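Local coordinates for PA14 domain-containing protein (Clostridium clariflavum, PDB 6QDI) that probably senses plant-biomass polysaccharides outside the cell through two tandem, calcium-binding PA14 domains of a membrane-bound RsgI-type anti-sigma factor, at residues W30-P35 and P188-N193; K120-S125 and R130-T135; D165-P170 and D235-S240. One frame throughout, in Å; residues are numbered along the deposited sequence.

Contact 1 of 3, residues W30-P35 and P188-N193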
ATOM      1  N   TRP A  30      -4.906  14.238  -8.526  1.00  8.60           N
ATOM      2  CA  TRP A  30      -6.002  13.523  -7.876  1.00  9.00           C
ATOM      3  C   TRP A  30      -6.726  14.349  -6.821  1.00  9.44           C
ATOM      4  O   TRP A  30      -7.757  13.911  -6.300  1.00 10.41           O
ATOM      5  CB  TRP A  30      -5.479  12.208  -7.296  1.00  8.92           C
ATOM      6  CG  TRP A  30      -5.112  11.223  -8.324  1.00  8.97           C
ATOM      7  CD1 TRP A  30      -5.918  10.701  -9.306  1.00 10.70           C
ATOM      8  CD2 TRP A  30      -3.850  10.577  -8.490  1.00  8.75           C
ATOM      9  NE1 TRP A  30      -5.241   9.797 -10.063  1.00 10.96           N
ATOM     10  CE2 TRP A  30      -3.971   9.680  -9.565  1.00  9.65           C
ATOM     11  CE3 TRP A  30      -2.624  10.675  -7.833  1.00 10.24           C
ATOM     12  CZ2 TRP A  30      -2.917   8.867  -9.988  1.00 10.80           C
ATOM     13  CZ3 TRP A  30      -1.569   9.859  -8.273  1.00 10.70           C
ATOM     14  CH2 TRP A  30      -1.732   8.991  -9.323  1.00 10.84           C
ATOM     15  N   GLY A  31      -6.191  15.538  -6.470  1.00  8.98           N
ATOM     16  CA  GLY A  31      -6.828  16.306  -5.427  1.00 10.37           C
ATOM     17  C   GLY A  31      -6.732  15.517  -4.152  1.00 10.49           C
ATOM     18  O   GLY A  31      -5.748  14.828  -3.898  1.00  9.89           O
ATOM     19  N   VAL A  32      -7.803  15.571  -3.377  1.00 12.74           N
ATOM     20  CA  VAL A  32      -7.859  14.794  -2.135  1.00 12.10           C
ATOM     21  C   VAL A  32      -8.620  13.500  -2.321  1.00 11.08           C
ATOM     22  O   VAL A  32      -8.909  12.820  -1.325  1.00 14.11           O
ATOM     23  CB  VAL A  32      -8.417  15.583  -0.924  1.00 13.97           C
ATOM     24  CG1 VAL A  32      -7.449  16.704  -0.584  1.00 16.37           C
ATOM     25  CG2 VAL A  32      -9.803  16.119  -1.174  1.00 16.05           C
ATOM     26  N   ASN A  33      -8.966  13.130  -3.548  1.00 11.73           N
ATOM     27  CA  ASN A  33      -9.703  11.887  -3.794  1.00 13.35           C
ATOM     28  C   ASN A  33      -8.814  10.808  -4.311  1.00 11.18           C
ATOM     29  O   ASN A  33      -7.694  11.040  -4.695  1.00 13.25           O
ATOM     30  CB  ASN A  33     -10.805  12.135  -4.776  1.00 16.49           C
ATOM     31  CG  ASN A  33     -11.896  12.940  -4.145  1.00 22.15           C
ATOM     32  OD1 ASN A  33     -12.274  12.700  -2.974  1.00 25.67           O
ATOM     33  ND2 ASN A  33     -12.363  13.925  -4.852  1.00 28.51           N
ATOM     34  N   SER A  34      -9.346   9.621  -4.339  1.00 12.38           N
ATOM     35  CA  SER A  34      -8.640   8.475  -4.715  1.00 13.68           C
ATOM     36  C   SER A  34      -8.285   8.418  -6.214  1.00 11.89           C
ATOM     37  O   SER A  34      -9.046   8.963  -7.035  1.00 13.56           O
ATOM     38  CB  SER A  34      -9.634   7.335  -4.371  1.00 16.38           C
ATOM     39  OG  SER A  34      -9.111   6.138  -4.708  1.00 16.33           O
ATOM     40  N   PRO A  35      -7.246   7.657  -6.608  1.00 11.44           N
ATOM     41  CA  PRO A  35      -7.074   7.438  -8.052  1.00 11.43           C
ATOM     42  C   PRO A  35      -8.076   6.534  -8.703  1.00 12.85           C
ATOM     43  O   PRO A  35      -8.132   6.514  -9.936  1.00 16.07           O
ATOM     44  CB  PRO A  35      -5.691   6.771  -8.192  1.00 13.22           C
ATOM     45  CG  PRO A  35      -5.042   6.946  -6.919  0.60 13.57           C
ATOM     46  CD  PRO A  35      -6.087   7.141  -5.855  1.00 12.87           C
ATOM     47  N   PRO A 188      -8.120   6.055   8.785  1.00  7.36           N
ATOM     48  CA  PRO A 188      -8.608   4.912   8.001  1.00  7.66           C
ATOM     49  C   PRO A 188      -9.739   5.229   7.044  1.00  7.83           C
ATOM     50  O   PRO A 188     -10.032   4.402   6.180  1.00  8.96           O
ATOM     51  CB  PRO A 188      -9.040   3.903   9.110  1.00  8.37           C
ATOM     52  CG  PRO A 188      -8.174   4.265  10.269  1.00  8.34           C
ATOM     53  CD  PRO A 188      -8.183   5.778  10.233  1.00  7.81           C
ATOM     54  N   SER A 189     -10.359   6.391   7.223  1.00  8.04           N
ATOM     55  CA  SER A 189     -11.449   6.853   6.382  1.00  8.80           C
ATOM     56  C   SER A 189     -11.486   8.348   6.543  1.00  8.75           C
ATOM     57  O   SER A 189     -11.059   8.872   7.582  1.00  8.86           O
ATOM     58  CB  SER A 189     -12.788   6.257   6.835  1.00  9.28           C
ATOM     59  OG  SER A 189     -13.826   6.833   6.104  1.00 10.22           O
ATOM     60  N   LYS A 190     -12.048   9.051   5.569  1.00  9.56           N
ATOM     61  CA  LYS A 190     -12.321  10.478   5.749  1.00 10.04           C
ATOM     62  C   LYS A 190     -13.334  10.730   6.846  1.00 10.77           C
ATOM     63  O   LYS A 190     -13.445  11.869   7.284  1.00 11.24           O
ATOM     64  CB  LYS A 190     -12.764  11.155   4.446  1.00 10.65           C
ATOM     65  CG  LYS A 190     -11.639  11.302   3.440  1.00 10.84           C
ATOM     66  CD  LYS A 190     -12.161  11.824   2.128  1.00 12.09           C
ATOM     67  CE  LYS A 190     -11.089  11.895   1.063  1.00 13.12           C
ATOM     68  NZ  LYS A 190     -10.455  13.210   1.004  1.00 16.05           N
ATOM     69  N   SER A 191     -14.082   9.714   7.293  1.00  9.48           N
ATOM     70  CA  SER A 191     -14.963   9.888   8.437  1.00  9.51           C
ATOM     71  C   SER A 191     -14.226  10.039   9.759  1.00  8.99           C
ATOM     72  O   SER A 191     -14.823  10.392  10.760  1.00 10.01           O
ATOM     73  CB  SER A 191     -15.934   8.709   8.533  1.00 11.11           C
ATOM     74  OG  SER A 191     -15.239   7.512   8.818  1.00 11.40           O
ATOM     75  N   ILE A 192     -12.912   9.777   9.758  1.00  8.56           N
ATOM     76  CA  ILE A 192     -12.037   9.838  10.936  1.00  8.64           C
ATOM     77  C   ILE A 192     -11.145  11.054  10.800  1.00  8.39           C
ATOM     78  O   ILE A 192     -10.405  11.203   9.827  1.00  9.50           O
ATOM     79  CB  ILE A 192     -11.237   8.534  11.093  1.00  7.94           C
ATOM     80  CG1 ILE A 192     -12.191   7.346  11.263  1.00  7.62           C
ATOM     81  CG2 ILE A 192     -10.224   8.612  12.206  1.00  7.81           C
ATOM     82  CD1 ILE A 192     -12.889   7.265  12.622  1.00  8.50           C
ATOM     83  N   ASN A 193     -11.209  11.945  11.778  1.00  9.06           N
ATOM     84  CA  ASN A 193     -10.416  13.159  11.760  1.00  8.90           C
ATOM     85  C   ASN A 193      -8.924  12.840  11.575  1.00  8.86           C
ATOM     86  O   ASN A 193      -8.391  11.886  12.169  1.00  8.61           O
ATOM     87  CB  ASN A 193     -10.622  13.949  13.034  1.00  9.90           C
ATOM     88  CG  ASN A 193     -10.067  15.349  12.926  1.00 13.56           C
ATOM     89  OD1 ASN A 193     -10.393  16.100  12.029  1.00 20.17           O
ATOM     90  ND2 ASN A 193      -9.192  15.662  13.808  1.00 17.99           N
TER
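The peptide carbonyl of Val32 is met from above its plane by the ammonium group of Lys190: NZ lies 38° out of that plane, 2.8 Å from Val32 O, so the hydrogen bond is not made to an in-plane lone pair. The side-chain amide of Asn33 lies beside the lysine stem, with OD1 4.3 Å from Lys190 CE and already bonded to Asn41 ND2. Farther back, the indole of Trp30 carries Pro35 on one face, where CB sits 3.5 Å above the ring plane and offset toward the rim.

Two turns present the partners. A type II' turn runs from Trp30 to Asn33, closed by Asn33 N to Trp30 O, and leaves the Val32 carbonyl at its corner. Lys190 occupies a type I turn from Ser189 to Ile192, and Ser189 OG accepts from Ser191 N at 3.1 Å, an ST turn. The lysine chain is extended until a bend at its last torsion (chi4 -93°), which swings NZ across Val32; NZ is 3.7 Å from Val32 CB, and the two side chains cross nearly at right angles.

Lys190 NZ also forms a salt bridge with Glu43, next to the calcium ligands Asp42 and Ser44. Only 96 Å² is buried, and the touching residues are exposed. The chemistry is therefore that of a small, polar junction between the two PA14 domains: one cation shared by a carbonyl of the first domain and a carboxylate of the same domain, consistent with electrostatics contributing more here than apolar packing.

Contact 2 of 3, residues K120-S125 and R130-T135; sequences KLEWSS and RSIVPT
Glu122 and Arg130 meet because their chains run out to a common point: Glu122 places CG beside its backbone N (chi1 -63°) and then extends, while Arg130 is extended from CG to NE. Arg130 grips the carboxylate side-on, NE to OE2 of Glu122 and NH2 to OE1 of Glu122, both at 2.9 Å. The oxygens lie near the guanidinium plane, yet both nitrogens come from above the carboxylate plane, the two planes being 49° apart. Two bonds fix the rotation of the arginine head, and Tyr64 adds a cation-pi contact.

The second key group, Trp123, has CG wedged between its backbone N and carbonyl carbon (chi1 64°). Val133 covers one indole face: CG2 is 3.9 Å from the centroid of the five-membered ring, a CH-pi contact, and CG1 stands over the centre of the whole ring system. Pro134 CD approaches obliquely, 3.6 Å from Trp123 NE1. At the edge, in the ring plane, a water accepts from Trp123 NE1 at 3.0 Å and also bonds Ser131 OG, so the buried indole N-H is satisfied.

The backbones are joined by an antiparallel hydrogen-bonded pair, Trp123 with Ser131 (Trp123 N to Ser131 O 2.9 Å, Ser131 N to Trp123 O 3.1 Å), whose side chains share a face; Glu122 with Ile132 is the adjoining non-hydrogen-bonded pair. Val133 N donates to Leu121 O, whose carbonyl also takes a water shared with Val133 O. The short strand 131-132 thus pairs antiparallel with the end of strand 117-125, within one sheet of the first PA14 domain's beta-sandwich.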
ATOM      1  N   LYS A 120       3.576  14.187 -12.146  1.00  7.72           N
ATOM      2  CA  LYS A 120       3.686  14.470 -13.574  1.00  8.82           C
ATOM      3  C   LYS A 120       5.116  14.264 -14.021  1.00  8.98           C
ATOM      4  O   LYS A 120       6.028  14.849 -13.420  1.00 10.79           O
ATOM      5  CB  LYS A 120       3.291  15.950 -13.833  1.00 11.74           C
ATOM      6  CG  LYS A 120       3.230  16.422 -15.252  1.00 16.34           C
ATOM      7  CD  LYS A 120       2.627  17.838 -15.329  1.00 19.88           C
ATOM      8  CE  LYS A 120       2.952  18.646 -16.569  1.00 21.46           C
ATOM      9  NZ  LYS A 120       2.028  19.795 -16.628  1.00 21.80           N
ATOM     10  N   LEU A 121       5.304  13.462 -15.075  1.00  8.60           N
ATOM     11  CA  LEU A 121       6.640  13.164 -15.651  1.00  8.86           C
ATOM     12  C   LEU A 121       6.794  13.817 -17.021  1.00  8.78           C
ATOM     13  O   LEU A 121       6.047  13.487 -17.964  1.00  9.44           O
ATOM     14  CB  LEU A 121       6.825  11.647 -15.797  1.00  9.46           C
ATOM     15  CG  LEU A 121       8.162  11.221 -16.379  1.00 10.63           C
ATOM     16  CD1 LEU A 121       9.308  11.524 -15.441  1.00 11.89           C
ATOM     17  CD2 LEU A 121       8.075   9.754 -16.758  1.00 12.35           C
ATOM     18  N   GLU A 122       7.779  14.702 -17.090  1.00  8.90           N
ATOM     19  CA  GLU A 122       8.155  15.383 -18.335  1.00  9.31           C
ATOM     20  C   GLU A 122       9.558  15.000 -18.713  1.00  9.57           C
ATOM     21  O   GLU A 122      10.359  14.510 -17.891  1.00  9.66           O
ATOM     22  CB  GLU A 122       8.065  16.922 -18.164  1.00  9.63           C
ATOM     23  CG  GLU A 122       6.662  17.430 -17.880  1.00 10.77           C
ATOM     24  CD  GLU A 122       6.725  18.868 -17.475  1.00 11.61           C
ATOM     25  OE1 GLU A 122       6.895  19.126 -16.277  1.00 14.77           O
ATOM     26  OE2 GLU A 122       6.750  19.745 -18.373  1.00 12.81           O
ATOM     27  N   TRP A 123       9.905  15.297 -19.971  1.00  9.61           N
ATOM     28  CA  TRP A 123      11.283  15.161 -20.451  1.00 10.39           C
ATOM     29  C   TRP A 123      11.642  16.322 -21.374  1.00 10.69           C
ATOM     30  O   TRP A 123      10.786  17.022 -21.898  1.00 10.76           O
ATOM     31  CB  TRP A 123      11.563  13.792 -21.115  1.00 10.30           C
ATOM     32  CG  TRP A 123      10.822  13.463 -22.380  1.00 10.20           C
ATOM     33  CD1 TRP A 123       9.915  14.243 -23.068  1.00 10.36           C
ATOM     34  CD2 TRP A 123      10.995  12.281 -23.139  1.00 11.74           C
ATOM     35  NE1 TRP A 123       9.475  13.562 -24.171  1.00 11.88           N
ATOM     36  CE2 TRP A 123      10.128  12.354 -24.242  1.00 11.73           C
ATOM     37  CE3 TRP A 123      11.756  11.140 -22.959  1.00 11.32           C
ATOM     38  CZ2 TRP A 123      10.031  11.324 -25.174  1.00 12.38           C
ATOM     39  CZ3 TRP A 123      11.670  10.121 -23.887  1.00 12.76           C
ATOM     40  CH2 TRP A 123      10.802  10.206 -24.964  1.00 13.06           C
ATOM     41  N   SER A 124      12.949  16.529 -21.531  1.00 10.88           N
ATOM     42  CA  SER A 124      13.482  17.405 -22.567  1.00 11.66           C
ATOM     43  C   SER A 124      14.862  16.866 -22.980  1.00 11.26           C
ATOM     44  O   SER A 124      15.517  16.084 -22.279  1.00 12.61           O
ATOM     45  CB  SER A 124      13.607  18.842 -22.082  1.00 12.53           C
ATOM     46  OG  SER A 124      14.631  18.991 -21.120  1.00 12.82           O
ATOM     47  N   SER A 125      15.301  17.331 -24.135  1.00 12.68           N
ATOM     48  CA  SER A 125      16.674  17.134 -24.597  1.00 12.90           C
ATOM     49  C   SER A 125      16.970  18.239 -25.596  1.00 13.48           C
ATOM     50  O   SER A 125      16.094  19.064 -25.890  1.00 15.36           O
ATOM     51  CB  SER A 125      16.816  15.755 -25.216  1.00 13.97           C
ATOM     52  OG  SER A 125      16.182  15.622 -26.484  1.00 14.26           O
ATOM     53  N   ARG A 130      10.536  20.512 -24.017  1.00 13.17           N
ATOM     54  CA  ARG A 130      10.010  20.008 -22.750  1.00 11.90           C
ATOM     55  C   ARG A 130       8.535  19.712 -22.877  1.00 12.16           C
ATOM     56  O   ARG A 130       7.736  20.527 -23.335  1.00 13.53           O
ATOM     57  CB  ARG A 130      10.218  20.984 -21.665  1.00 11.75           C
ATOM     58  CG  ARG A 130       9.630  20.546 -20.332  1.00 12.61           C
ATOM     59  CD  ARG A 130      10.025  21.454 -19.215  1.00 13.34           C
ATOM     60  NE  ARG A 130       9.337  21.078 -17.977  1.00 14.12           N
ATOM     61  CZ  ARG A 130       9.668  21.498 -16.769  1.00 13.98           C
ATOM     62  NH1 ARG A 130      10.665  22.345 -16.574  1.00 15.43           N
ATOM     63  NH2 ARG A 130       8.980  21.088 -15.729  1.00 15.84           N
ATOM     64  N   SER A 131       8.166  18.516 -22.445  1.00 11.61           N
ATOM     65  CA  SER A 131       6.802  18.020 -22.604  1.00 12.19           C
ATOM     66  C   SER A 131       6.571  16.858 -21.664  1.00 11.64           C
ATOM     67  O   SER A 131       7.516  16.187 -21.251  1.00 10.74           O
ATOM     68  CB  SER A 131       6.581  17.520 -24.046  1.00 14.66           C
ATOM     69  OG  SER A 131       7.446  16.451 -24.366  1.00 21.35           O
ATOM     70  N   ILE A 132       5.307  16.563 -21.382  1.00 11.59           N
ATOM     71  CA  ILE A 132       4.941  15.307 -20.772  1.00 11.12           C
ATOM     72  C   ILE A 132       5.532  14.197 -21.636  1.00 10.92           C
ATOM     73  O   ILE A 132       5.458  14.216 -22.860  1.00 12.52           O
ATOM     74  CB  ILE A 132       3.406  15.188 -20.672  1.00 12.44           C
ATOM     75  CG1 ILE A 132       2.881  16.216 -19.665  1.00 15.63           C
ATOM     76  CG2 ILE A 132       2.985  13.760 -20.285  1.00 12.90           C
ATOM     77  CD1 ILE A 132       3.263  15.869 -18.249  1.00 20.41           C
ATOM     78  N   VAL A 133       6.088  13.164 -21.003  1.00  9.97           N
ATOM     79  CA  VAL A 133       6.600  12.031 -21.775  1.00 10.56           C
ATOM     80  C   VAL A 133       5.392  11.384 -22.453  1.00 10.48           C
ATOM     81  O   VAL A 133       4.442  10.998 -21.771  1.00 11.43           O
ATOM     82  CB  VAL A 133       7.345  11.004 -20.917  1.00 11.01           C
ATOM     83  CG1 VAL A 133       7.816   9.890 -21.831  1.00 10.92           C
ATOM     84  CG2 VAL A 133       8.532  11.644 -20.234  1.00 10.75           C
ATOM     85  N   PRO A 134       5.388  11.325 -23.795  1.00 11.30           N
ATOM     86  CA  PRO A 134       4.139  10.973 -24.486  1.00 11.79           C
ATOM     87  C   PRO A 134       3.872   9.481 -24.603  1.00 10.77           C
ATOM     88  O   PRO A 134       4.807   8.646 -24.556  1.00 11.61           O
ATOM     89  CB  PRO A 134       4.334  11.557 -25.867  1.00 12.76           C
ATOM     90  CG  PRO A 134       5.813  11.514 -26.075  1.00 12.94           C
ATOM     91  CD  PRO A 134       6.435  11.774 -24.733  1.00 12.23           C
ATOM     92  N   THR A 135       2.619   9.128 -24.803  1.00 10.98           N
ATOM     93  CA  THR A 135       2.215   7.743 -24.782  1.00 11.49           C
ATOM     94  C   THR A 135       2.918   6.893 -25.831  1.00 12.09           C
ATOM     95  O   THR A 135       3.219   5.712 -25.581  1.00 13.16           O
ATOM     96  CB  THR A 135       0.678   7.624 -24.856  1.00 12.57           C
ATOM     97  OG1 THR A 135       0.241   6.329 -24.408  1.00 13.15           O
ATOM     98  CG2 THR A 135       0.132   7.894 -26.261  1.00 14.00           C
TER
HETATM   99  O   HOH W   1       4.395  10.818 -18.939  1.00 11.08           O
HETATM  100  O   HOH W   2       7.794  14.598 -26.407  1.00 18.30           O

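Contact 3 of 3, residues D165-P170 and D235-S240; sequences DNLTNP and DKWTAS
Apolar contact between Leu167 and Trp237 is the main element. The isobutyl group meets the far end of the indole's six-membered ring, Leu167 CG lying 3.9 Å from Trp237 CH2, with CD1 and CD2 only slightly farther from the same atom. The two side chains approach each other obliquely. Trp237 reaches across because its CG is anti to the backbone N (chi1 -170°), directing the indole from a type I turn, Lys236 to Ala239, toward the opposing loop.

Backbone atoms make up the rest of the direct contact. Asp165 O stands 3.7 Å from Trp237 CZ2, and Asn166 CA is at the ring edge, 4.3 Å from the same CZ2. No hydrogen bond crosses between the segments, and 120 Å² is buried in all.

Polar bonds hold the 165-170 loop: Thr168 OG1 donates to Asn166 OD1 at 2.7 Å, and Leu167 N bonds Ser199 OG. On the other side, Ala239 N to Lys236 O (3.2 Å) closes the type I turn. Arg265 joins both sides: it forms a salt bridge with Asp165 OD1, a cation-pi contact with Trp237 and a hydrogen bond to Trp237 O.

Within the second PA14 domain, the contact links the loop between strands 157-162 and 170-176 to the corner in strand 231-240. Strand 257-266 runs behind both, supplying Arg265 and also Leu263, which touches Leu167 and Trp237 alike, while Trp237 also touches Ser225 of strand 223-228.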
ATOM      1  N   ASP A 165      -8.385   7.596  20.262  1.00  7.81           N
ATOM      2  CA  ASP A 165      -7.376   6.521  20.290  1.00  7.75           C
ATOM      3  C   ASP A 165      -7.678   5.394  21.259  1.00  7.79           C
ATOM      4  O   ASP A 165      -6.870   4.494  21.388  1.00  8.33           O
ATOM      5  CB  ASP A 165      -5.979   7.126  20.438  1.00  8.41           C
ATOM      6  CG  ASP A 165      -5.685   7.642  21.786  1.00  9.74           C
ATOM      7  OD1 ASP A 165      -6.349   7.219  22.759  1.00 11.04           O
ATOM      8  OD2 ASP A 165      -4.736   8.453  21.929  1.00 14.55           O
ATOM      9  N   ASN A 166      -8.831   5.458  21.932  1.00  8.08           N
ATOM     10  CA  ASN A 166      -9.154   4.553  23.010  1.00  8.35           C
ATOM     11  C   ASN A 166     -10.447   3.784  22.745  1.00  7.50           C
ATOM     12  O   ASN A 166     -11.145   3.412  23.691  1.00  8.61           O
ATOM     13  CB  ASN A 166      -9.232   5.296  24.346  1.00  9.87           C
ATOM     14  CG  ASN A 166     -10.405   6.257  24.401  1.00 10.33           C
ATOM     15  OD1 ASN A 166     -10.999   6.538  23.367  1.00  9.43           O
ATOM     16  ND2 ASN A 166     -10.766   6.723  25.581  1.00 14.97           N
ATOM     17  N   LEU A 167     -10.759   3.515  21.480  1.00  7.12           N
ATOM     18  CA  LEU A 167     -11.929   2.716  21.102  1.00  7.30           C
ATOM     19  C   LEU A 167     -13.230   3.392  21.506  1.00  7.46           C
ATOM     20  O   LEU A 167     -14.200   2.741  21.834  1.00  8.07           O
ATOM     21  CB  LEU A 167     -11.859   1.273  21.620  1.00  7.51           C
ATOM     22  CG  LEU A 167     -10.604   0.509  21.175  1.00  8.13           C
ATOM     23  CD1 LEU A 167     -10.527  -0.850  21.874  1.00  9.24           C
ATOM     24  CD2 LEU A 167     -10.528   0.278  19.651  1.00  7.97           C
ATOM     25  N   THR A 168     -13.264   4.723  21.388  1.00  7.20           N
ATOM     26  CA  THR A 168     -14.504   5.502  21.618  1.00  7.34           C
ATOM     27  C   THR A 168     -14.705   6.504  20.485  1.00  7.24           C
ATOM     28  O   THR A 168     -13.799   6.774  19.672  1.00  7.34           O
ATOM     29  CB  THR A 168     -14.529   6.221  22.985  1.00  8.17           C
ATOM     30  OG1 THR A 168     -13.574   7.294  22.980  1.00  8.70           O
ATOM     31  CG2 THR A 168     -14.244   5.232  24.093  1.00  8.45           C
ATOM     32  N   ASN A 169     -15.916   7.041  20.423  1.00  7.28           N
ATOM     33  CA  ASN A 169     -16.345   7.955  19.355  1.00  7.26           C
ATOM     34  C   ASN A 169     -16.366   7.261  17.994  1.00  7.38           C
ATOM     35  O   ASN A 169     -15.657   7.655  17.056  1.00  7.57           O
ATOM     36  CB  ASN A 169     -15.547   9.258  19.332  1.00  7.74           C
ATOM     37  CG  ASN A 169     -16.314  10.401  18.677  1.00  8.38           C
ATOM     38  OD1 ASN A 169     -17.494  10.269  18.345  1.00  9.40           O
ATOM     39  ND2 ASN A 169     -15.635  11.518  18.447  1.00  9.17           N
ATOM     40  N   PRO A 170     -17.162   6.198  17.873  1.00  7.33           N
ATOM     41  CA  PRO A 170     -17.215   5.451  16.617  1.00  7.48           C
ATOM     42  C   PRO A 170     -17.751   6.323  15.471  1.00  7.51           C
ATOM     43  O   PRO A 170     -18.706   7.074  15.640  1.00  8.39           O
ATOM     44  CB  PRO A 170     -18.229   4.332  16.908  1.00  7.88           C
ATOM     45  CG  PRO A 170     -19.085   4.890  18.020  1.00  8.68           C
ATOM     46  CD  PRO A 170     -18.120   5.653  18.863  1.00  8.01           C
ATOM     47  N   ASP A 235      -0.543  -8.365  24.167  1.00  9.19           N
ATOM     48  CA  ASP A 235      -1.046  -7.250  24.972  1.00 10.16           C
ATOM     49  C   ASP A 235      -0.098  -6.087  24.849  1.00  9.59           C
ATOM     50  O   ASP A 235       0.812  -5.943  25.678  1.00 11.76           O
ATOM     51  CB  ASP A 235      -1.219  -7.706  26.434  1.00 11.42           C
ATOM     52  CG  ASP A 235      -1.851  -6.643  27.343  1.00 14.26           C
ATOM     53  OD1 ASP A 235      -2.269  -5.600  26.856  1.00 17.36           O
ATOM     54  OD2 ASP A 235      -1.927  -6.864  28.577  1.00 17.98           O
ATOM     55  N   LYS A 236      -0.286  -5.280  23.813  1.00  9.89           N
ATOM     56  CA  LYS A 236       0.650  -4.201  23.480  1.00  9.79           C
ATOM     57  C   LYS A 236      -0.098  -2.873  23.317  1.00  8.58           C
ATOM     58  O   LYS A 236       0.329  -2.001  22.574  1.00  9.79           O
ATOM     59  CB  LYS A 236       1.489  -4.580  22.253  1.00 10.85           C
ATOM     60  CG  LYS A 236       2.435  -5.715  22.490  1.00 11.84           C
ATOM     61  CD  LYS A 236       3.566  -5.358  23.428  1.00 13.33           C
ATOM     62  CE  LYS A 236       4.393  -6.591  23.722  1.00 17.24           C
ATOM     63  NZ  LYS A 236       5.607  -6.310  24.510  1.00 21.21           N
ATOM     64  N   TRP A 237      -1.207  -2.709  24.042  1.00  9.92           N
ATOM     65  CA  TRP A 237      -2.079  -1.560  23.884  1.00  9.67           C
ATOM     66  C   TRP A 237      -1.407  -0.270  24.255  1.00 10.74           C
ATOM     67  O   TRP A 237      -1.640   0.744  23.627  1.00 11.70           O
ATOM     68  CB  TRP A 237      -3.335  -1.750  24.727  1.00 10.36           C
ATOM     69  CG  TRP A 237      -4.376  -0.759  24.454  1.00  9.75           C
ATOM     70  CD1 TRP A 237      -4.933   0.136  25.330  1.00 11.17           C
ATOM     71  CD2 TRP A 237      -5.065  -0.545  23.204  1.00  8.66           C
ATOM     72  NE1 TRP A 237      -5.885   0.888  24.713  1.00 10.99           N
ATOM     73  CE2 TRP A 237      -5.968   0.508  23.400  1.00  9.33           C
ATOM     74  CE3 TRP A 237      -4.970  -1.105  21.928  1.00  9.07           C
ATOM     75  CZ2 TRP A 237      -6.793   0.974  22.381  1.00  9.49           C
ATOM     76  CZ3 TRP A 237      -5.799  -0.629  20.921  1.00  9.03           C
ATOM     77  CH2 TRP A 237      -6.684   0.395  21.163  1.00  9.30           C
ATOM     78  N   THR A 238      -0.581  -0.300  25.284  1.00 11.64           N
ATOM     79  CA  THR A 238       0.120   0.908  25.705  1.00 13.90           C
ATOM     80  C   THR A 238       1.582   0.868  25.344  1.00 14.69           C
ATOM     81  O   THR A 238       2.376   1.629  25.924  1.00 18.34           O
ATOM     82  CB  THR A 238      -0.030   1.142  27.207  1.00 18.26           C
ATOM     83  OG1 THR A 238       0.425  -0.013  27.896  1.00 20.20           O
ATOM     84  CG2 THR A 238      -1.475   1.408  27.548  1.00 19.73           C
ATOM     85  N   ALA A 239       1.968   0.019  24.382  1.00 14.64           N
ATOM     86  CA  ALA A 239       3.381  -0.144  24.094  1.00 16.72           C
ATOM     87  C   ALA A 239       3.981   1.195  23.550  0.70 16.05           C
ATOM     88  O   ALA A 239       5.163   1.443  23.783  1.00 20.78           O
ATOM     89  CB  ALA A 239       3.591  -1.306  23.147  1.00 18.94           C
ATOM     90  N   SER A 240       3.175   2.029  22.871  1.00 19.65           N
ATOM     91  CA  SER A 240       3.577   3.365  22.376  1.00 18.22           C
ATOM     92  C   SER A 240       4.908   3.193  21.661  1.00 18.38           C
ATOM     93  O   SER A 240       5.921   3.824  22.049  1.00 22.08           O
ATOM     94  CB  SER A 240       3.649   4.361  23.560  1.00 23.82           C
ATOM     95  OG  SER A 240       3.844   5.710  23.154  1.00 29.61           O
TER

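Contact 1 joins the two PA14 domains, whereas contact 2 lies wholly in the first and contact 3 wholly in the second, on opposite sides of the chain's centre with their own centres about 47 Å apart. Contact 1 lies about 29 Å from contact 2 and 23 Å from contact 3, centre to centre; it shares a sheet with contact 2 through neighbouring strands 27-31 and 117-125. Contacts 1 and 3 each lie near calcium sites without supplying a ligand: side chain to side chain, Val32 is about 5 Å from the ligand Asn116 and Asp165 about 5 Å from Lys197. Contact 2 is more remote, Lys120 being about 10 Å from Asp68 by the same measure.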